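Local coordinates for carbohydrate-binding protein (PDB 6N1B) that removes the acetyl group from N-acetylgalactosamine, probably that of the blood group A antigen, in a gut bacterial pathway converting A blood to O type, at residues P279-F284 / F339-G344; I219-N224 / V310-V315. All blocks are in the same frame, centred on the assembly; numbering follows the deposited sequence.

Interaction 1. Residues P279-F284 / F339-G344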
loop_
_atom_site.group_PDB
_atom_site.type_symbol
_atom_site.label_atom_id
_atom_site.label_comp_id
_atom_site.label_asym_id
_atom_site.label_seq_id
_atom_site.Cartn_x
_atom_site.Cartn_y
_atom_site.Cartn_z
ATOM N N PRO A 279 -16.449 -0.760 -9.497
ATOM C CA PRO A 279 -17.521 -0.739 -10.476
ATOM C C PRO A 279 -18.954 -0.836 -9.871
ATOM O O PRO A 279 -19.877 -0.148 -10.283
ATOM C CB PRO A 279 -17.234 -1.934 -11.374
ATOM C CG PRO A 279 -15.719 -1.981 -11.381
ATOM C CD PRO A 279 -15.409 -1.682 -9.908
ATOM N N ASP A 280 -19.094 -1.706 -8.864
ATOM C CA ASP A 280 -20.441 -1.904 -8.253
ATOM C C ASP A 280 -20.999 -0.677 -7.610
ATOM O O ASP A 280 -22.218 -0.533 -7.512
ATOM C CB ASP A 280 -20.362 -3.073 -7.248
ATOM C CG ASP A 280 -21.681 -3.564 -6.735
ATOM O OD1 ASP A 280 -22.591 -3.757 -7.530
ATOM O OD2 ASP A 280 -21.767 -3.816 -5.572
ATOM N N LEU A 281 -20.112 0.262 -7.172
ATOM C CA LEU A 281 -20.473 1.517 -6.556
ATOM C C LEU A 281 -20.386 2.685 -7.456
ATOM O O LEU A 281 -20.803 3.787 -7.056
ATOM C CB LEU A 281 -19.604 1.792 -5.304
ATOM C CG LEU A 281 -19.686 0.621 -4.223
ATOM C CD1 LEU A 281 -18.669 0.998 -3.139
ATOM C CD2 LEU A 281 -21.051 0.504 -3.650
ATOM N N LYS A 282 -19.898 2.528 -8.650
ATOM C CA LYS A 282 -19.747 3.607 -9.638
ATOM C C LYS A 282 -18.919 4.719 -9.049
ATOM O O LYS A 282 -19.198 5.923 -9.291
ATOM C CB LYS A 282 -21.044 4.031 -10.191
ATOM C CG LYS A 282 -21.818 2.898 -10.923
ATOM C CD LYS A 282 -23.232 3.424 -11.393
ATOM C CE LYS A 282 -23.726 2.788 -12.668
ATOM N NZ LYS A 282 -24.778 1.848 -12.294
ATOM N N GLU A 283 -17.863 4.414 -8.296
ATOM C CA GLU A 283 -17.026 5.429 -7.674
ATOM C C GLU A 283 -15.690 4.942 -7.301
ATOM O O GLU A 283 -15.443 3.711 -7.196
ATOM C CB GLU A 283 -17.681 6.084 -6.465
ATOM C CG GLU A 283 -17.792 5.185 -5.308
ATOM C CD GLU A 283 -18.679 5.628 -4.137
ATOM O OE1 GLU A 283 -19.155 6.765 -4.104
ATOM O OE2 GLU A 283 -18.786 4.724 -3.185
ATOM N N PHE A 284 -14.774 5.898 -7.109
ATOM C CA PHE A 284 -13.491 5.634 -6.480
ATOM C C PHE A 284 -13.688 5.626 -4.953
ATOM O O PHE A 284 -14.447 6.428 -4.402
ATOM C CB PHE A 284 -12.418 6.669 -6.875
ATOM C CG PHE A 284 -12.147 6.765 -8.324
ATOM C CD1 PHE A 284 -12.920 7.532 -9.181
ATOM C CD2 PHE A 284 -11.066 6.110 -8.872
ATOM C CE1 PHE A 284 -12.655 7.586 -10.573
ATOM C CE2 PHE A 284 -10.757 6.138 -10.215
ATOM C CZ PHE A 284 -11.561 6.869 -11.069
ATOM N N PHE A 339 -7.106 -2.635 0.087
ATOM C CA PHE A 339 -8.421 -3.268 0.149
ATOM C C PHE A 339 -8.886 -3.734 -1.198
ATOM O O PHE A 339 -8.420 -3.261 -2.273
ATOM C CB PHE A 339 -9.457 -2.343 0.769
ATOM C CG PHE A 339 -9.903 -1.223 -0.091
ATOM C CD1 PHE A 339 -9.072 -0.088 -0.308
ATOM C CD2 PHE A 339 -11.079 -1.240 -0.668
ATOM C CE1 PHE A 339 -9.539 0.941 -1.102
ATOM C CE2 PHE A 339 -11.574 -0.218 -1.516
ATOM C CZ PHE A 339 -10.785 0.873 -1.678
ATOM N N TYR A 340 -9.877 -4.616 -1.117
ATOM C CA TYR A 340 -10.646 -5.034 -2.330
ATOM C C TYR A 340 -12.097 -5.050 -1.921
ATOM O O TYR A 340 -12.476 -5.621 -0.867
ATOM C CB TYR A 340 -10.227 -6.426 -2.773
ATOM C CG TYR A 340 -10.968 -7.034 -3.899
ATOM C CD1 TYR A 340 -10.974 -6.385 -5.152
ATOM C CD2 TYR A 340 -11.740 -8.146 -3.739
ATOM C CE1 TYR A 340 -11.679 -6.940 -6.238
ATOM C CE2 TYR A 340 -12.406 -8.717 -4.875
ATOM C CZ TYR A 340 -12.411 -8.054 -6.056
ATOM O OH TYR A 340 -13.107 -8.561 -7.142
ATOM N N TYR A 341 -12.962 -4.419 -2.754
ATOM C CA TYR A 341 -14.411 -4.551 -2.643
ATOM C C TYR A 341 -14.822 -5.802 -3.430
ATOM O O TYR A 341 -14.680 -5.812 -4.653
ATOM C CB TYR A 341 -15.097 -3.306 -3.130
ATOM C CG TYR A 341 -16.585 -3.364 -3.083
ATOM C CD1 TYR A 341 -17.271 -4.020 -4.127
ATOM C CD2 TYR A 341 -17.348 -2.733 -2.129
ATOM C CE1 TYR A 341 -18.661 -4.037 -4.155
ATOM C CE2 TYR A 341 -18.721 -2.673 -2.153
ATOM C CZ TYR A 341 -19.367 -3.353 -3.180
ATOM O OH TYR A 341 -20.740 -3.288 -3.156
ATOM N N GLU A 342 -15.295 -6.795 -2.710
ATOM C CA GLU A 342 -15.706 -8.064 -3.320
ATOM C C GLU A 342 -17.203 -7.951 -3.587
ATOM O O GLU A 342 -17.992 -7.945 -2.664
ATOM C CB GLU A 342 -15.361 -9.192 -2.421
ATOM C CG GLU A 342 -15.718 -10.531 -3.002
ATOM C CD GLU A 342 -14.586 -11.485 -3.152
ATOM O OE1 GLU A 342 -14.796 -12.459 -3.810
ATOM O OE2 GLU A 342 -13.419 -11.213 -2.661
ATOM N N PRO A 343 -17.604 -7.941 -4.877
ATOM C CA PRO A 343 -19.071 -7.808 -5.114
ATOM C C PRO A 343 -19.846 -8.974 -4.543
ATOM O O PRO A 343 -19.322 -10.084 -4.488
ATOM C CB PRO A 343 -19.230 -7.711 -6.632
ATOM C CG PRO A 343 -17.919 -7.374 -7.068
ATOM C CD PRO A 343 -16.833 -7.840 -6.136
ATOM N N GLY A 344 -21.071 -8.672 -4.149
ATOM C CA GLY A 344 -22.003 -9.672 -3.699
ATOM C C GLY A 344 -22.855 -10.197 -4.796
ATOM O O GLY A 344 -22.714 -9.793 -5.989
HETATM O O HOH W 1 -22.474 -6.284 -4.622
#
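D280 meets the phenol end of Y341 almost at a right angle, the carboxylate reaching the rim of the ring close to its plane. The hydroxyl donates the bond, Y341 OH to D280 OD2 at 2.7 Å, and uses the lone pair of OD2 that points away from the other carboxylate oxygen. Carboxylate and ring planes are turned 46° against each other, so the two groups neither stack nor lie flush. With CG anti to the backbone N (chi1 -169°), the aspartate extends across the gap, and its own CB comes within 3.7 Å of Y341 CE1. L281 flanks the far half of the ring: CD1 lies 3.8 Å from CE2 of Y341 in an oblique apolar contact, and CD2 stands 3.8 Å from the OH. The phenol tip is thereby bracketed by aspartate on its CE1 side and leucine on its CE2 side.

Both residues occupy the middle of a type I turn, closed by K282 N to P279 O at 3.1 Å, with K282 and E283 forming a G1 beta bulge opposite V278. This hairpin joins strands 269-278 and 283-291 of one blade of a five-bladed beta-propeller, while Y341 lies near the end of strand 333-342, in the next blade. The contact is thus a join between blades at a turn.

A water molecule extends the polar link, donating to D280 OD2 at 2.7 Å and accepting from the backbone N of G344 at 2.8 Å. G348 N adds a third bond to the same carboxylate oxygen, a concentration of donors that would be expected to favour the ionised acid. Y341 also packs on V278 and M352, whereas its hydroxyl receives a weak bond from G350 N.

Interaction 2. Residues I219-N224 / V310-V315; sequences ILWANN and VNWEQV
W312 drives the edge of its six-membered ring toward the face of W221, an offset edge-to-face pair of indoles. The planes stand 81° apart, and the centroids of the five-membered ring of W221 and the six-membered ring of W312 are separated by 5.7 Å. A single atom does the touching: CZ2 of W312 lies 3.8 Å from W221 NE1 and 4.1 Å from W221 CE2. The opposite face of W221 is covered from within its own strand, where CG2 of I219 sits 3.4 Å above the ring plane, offset toward the rim. With CG anti to the carbonyl carbon (chi1 -63°), the W221 indole projects toward W312 and is held between a methyl group and an aromatic edge. Its rotation is further fixed by NE1, which bonds to the carbonyl oxygen of G309, so the polar edge of this buried ring is satisfied by the loop that leads into 310-315. F258 adds a second edge-to-face partner to W312.

Away from this pair the segments diverge. V310 starts its side chain away from 219-224 and packs on Y242, while N311 and E313 lie toward solvent. One compact aromatic junction joins strand 217-224 to the chain running into strand 313-314, in successive four-stranded blades; such apolar packing between the faces of neighbouring blades is characteristic of beta-propellers.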
loop_
_atom_site.group_PDB
_atom_site.type_symbol
_atom_site.label_atom_id
_atom_site.label_comp_id
_atom_site.label_asym_id
_atom_site.label_seq_id
_atom_site.Cartn_x
_atom_site.Cartn_y
_atom_site.Cartn_z
ATOM N N ILE A 219 -4.130 6.632 -13.172
ATOM C CA ILE A 219 -4.118 7.662 -12.177
ATOM C C ILE A 219 -3.244 7.242 -11.034
ATOM O O ILE A 219 -3.354 6.087 -10.561
ATOM C CB ILE A 219 -5.535 8.048 -11.698
ATOM C CG1 ILE A 219 -6.491 8.240 -12.871
ATOM C CG2 ILE A 219 -5.466 9.240 -10.806
ATOM C CD1 ILE A 219 -7.934 8.476 -12.488
ATOM N N LEU A 220 -2.408 8.140 -10.535
ATOM C CA LEU A 220 -1.546 7.868 -9.387
ATOM C C LEU A 220 -1.792 8.971 -8.355
ATOM O O LEU A 220 -1.678 10.163 -8.697
ATOM C CB LEU A 220 -0.084 7.826 -9.825
ATOM C CG LEU A 220 0.988 7.513 -8.745
ATOM C CD1 LEU A 220 2.241 6.925 -9.439
ATOM C CD2 LEU A 220 1.387 8.691 -7.899
ATOM N N TRP A 221 -2.197 8.624 -7.133
ATOM C CA TRP A 221 -2.319 9.554 -6.035
ATOM C C TRP A 221 -1.159 9.365 -5.060
ATOM O O TRP A 221 -0.702 8.233 -4.836
ATOM C CB TRP A 221 -3.595 9.334 -5.241
ATOM C CG TRP A 221 -4.879 9.553 -6.016
ATOM C CD1 TRP A 221 -5.674 10.671 -6.026
ATOM C CD2 TRP A 221 -5.593 8.582 -6.852
ATOM N NE1 TRP A 221 -6.767 10.476 -6.808
ATOM C CE2 TRP A 221 -6.761 9.203 -7.328
ATOM C CE3 TRP A 221 -5.321 7.318 -7.285
ATOM C CZ2 TRP A 221 -7.663 8.568 -8.155
ATOM C CZ3 TRP A 221 -6.208 6.678 -8.122
ATOM C CH2 TRP A 221 -7.356 7.278 -8.555
ATOM N N ALA A 222 -0.629 10.451 -4.545
ATOM C CA ALA A 222 0.478 10.391 -3.621
ATOM C C ALA A 222 0.346 11.522 -2.603
ATOM O O ALA A 222 -0.338 12.520 -2.868
ATOM C CB ALA A 222 1.840 10.459 -4.344
ATOM N N ASN A 223 0.994 11.366 -1.433
ATOM C CA ASN A 223 0.939 12.401 -0.387
ATOM C C ASN A 223 2.191 13.260 -0.444
ATOM O O ASN A 223 3.332 12.785 -0.393
ATOM C CB ASN A 223 0.772 11.745 0.973
ATOM C CG ASN A 223 0.650 12.700 2.087
ATOM O OD1 ASN A 223 0.172 13.845 1.874
ATOM N ND2 ASN A 223 0.994 12.283 3.289
ATOM N N ASN A 224 1.953 14.585 -0.571
ATOM C CA ASN A 224 3.044 15.594 -0.644
ATOM C C ASN A 224 3.366 16.097 0.770
ATOM O O ASN A 224 2.506 16.833 1.352
ATOM C CB ASN A 224 2.620 16.696 -1.548
ATOM C CG ASN A 224 3.737 17.648 -1.862
ATOM O OD1 ASN A 224 4.556 17.941 -0.924
ATOM N ND2 ASN A 224 3.830 18.150 -3.067
ATOM N N VAL A 310 -10.927 13.150 -8.366
ATOM C CA VAL A 310 -10.463 14.508 -8.097
ATOM C C VAL A 310 -11.047 15.135 -6.865
ATOM O O VAL A 310 -10.306 15.722 -6.032
ATOM C CB VAL A 310 -10.683 15.437 -9.339
ATOM C CG1 VAL A 310 -9.974 16.778 -9.140
ATOM C CG2 VAL A 310 -10.274 14.817 -10.642
ATOM N N ASN A 311 -12.377 15.021 -6.779
ATOM C CA ASN A 311 -13.185 15.667 -5.740
ATOM C C ASN A 311 -13.759 14.636 -4.825
ATOM O O ASN A 311 -14.502 13.754 -5.309
ATOM C CB ASN A 311 -14.264 16.484 -6.460
ATOM C CG ASN A 311 -13.653 17.515 -7.370
ATOM O OD1 ASN A 311 -13.070 18.479 -6.886
ATOM N ND2 ASN A 311 -13.753 17.291 -8.691
ATOM N N TRP A 312 -13.375 14.691 -3.569
ATOM C CA TRP A 312 -13.677 13.643 -2.605
ATOM C C TRP A 312 -14.582 14.105 -1.492
ATOM O O TRP A 312 -14.742 15.324 -1.290
ATOM C CB TRP A 312 -12.349 13.163 -1.978
ATOM C CG TRP A 312 -11.387 12.531 -2.953
ATOM C CD1 TRP A 312 -10.603 13.182 -3.857
ATOM C CD2 TRP A 312 -11.176 11.137 -3.193
ATOM N NE1 TRP A 312 -9.892 12.304 -4.642
ATOM C CE2 TRP A 312 -10.270 11.041 -4.238
ATOM C CE3 TRP A 312 -11.701 9.975 -2.632
ATOM C CZ2 TRP A 312 -9.867 9.767 -4.771
ATOM C CZ3 TRP A 312 -11.339 8.772 -3.165
ATOM C CH2 TRP A 312 -10.425 8.644 -4.209
ATOM N N GLU A 313 -15.112 13.137 -0.769
ATOM C CA GLU A 313 -15.831 13.432 0.490
ATOM C C GLU A 313 -15.619 12.263 1.426
ATOM O O GLU A 313 -15.959 11.133 1.122
ATOM C CB GLU A 313 -17.311 13.701 0.236
ATOM C CG GLU A 313 -18.076 14.168 1.509
ATOM C CD GLU A 313 -19.520 14.485 1.177
ATOM O OE1 GLU A 313 -19.802 15.583 1.095
ATOM O OE2 GLU A 313 -20.403 13.667 1.103
ATOM N N GLN A 314 -15.187 12.574 2.625
ATOM C CA GLN A 314 -15.044 11.583 3.674
ATOM C C GLN A 314 -16.380 11.034 4.026
ATOM O O GLN A 314 -17.372 11.729 4.083
ATOM C CB GLN A 314 -14.396 12.234 4.861
ATOM C CG GLN A 314 -14.157 11.236 6.067
ATOM C CD GLN A 314 -13.418 11.998 7.171
ATOM O OE1 GLN A 314 -12.310 12.483 6.956
ATOM N NE2 GLN A 314 -14.021 12.030 8.352
ATOM N N VAL A 315 -16.418 9.704 4.320
ATOM C CA VAL A 315 -17.675 9.026 4.747
ATOM C C VAL A 315 -17.761 9.088 6.296
ATOM O O VAL A 315 -16.997 8.404 6.987
ATOM C CB VAL A 315 -17.682 7.590 4.308
ATOM C CG1 VAL A 315 -18.994 6.941 4.803
ATOM C CG2 VAL A 315 -17.547 7.470 2.809
#

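F284 ties the two contacts together although their centres are about 17 Å apart. It leaves the hairpin of interaction 1 and enters the aromatic cluster of interaction 2, where its CB is 3.9 Å from W312 CH2 and its CD2 is 3.9 Å from W221 CH2. Three successive blades are thereby connected, 283-291 and 313-314 being strands of the middle one. Neither contact touches a metal: the side chain of Y341 is about 12 Å, and that of W221 about 9 Å, from a calcium ion, outside the first shell. F339 N bonds to the calcium-site residue D274, and N223 ND2 to the carbonyl oxygen of W271 in the glycan pocket.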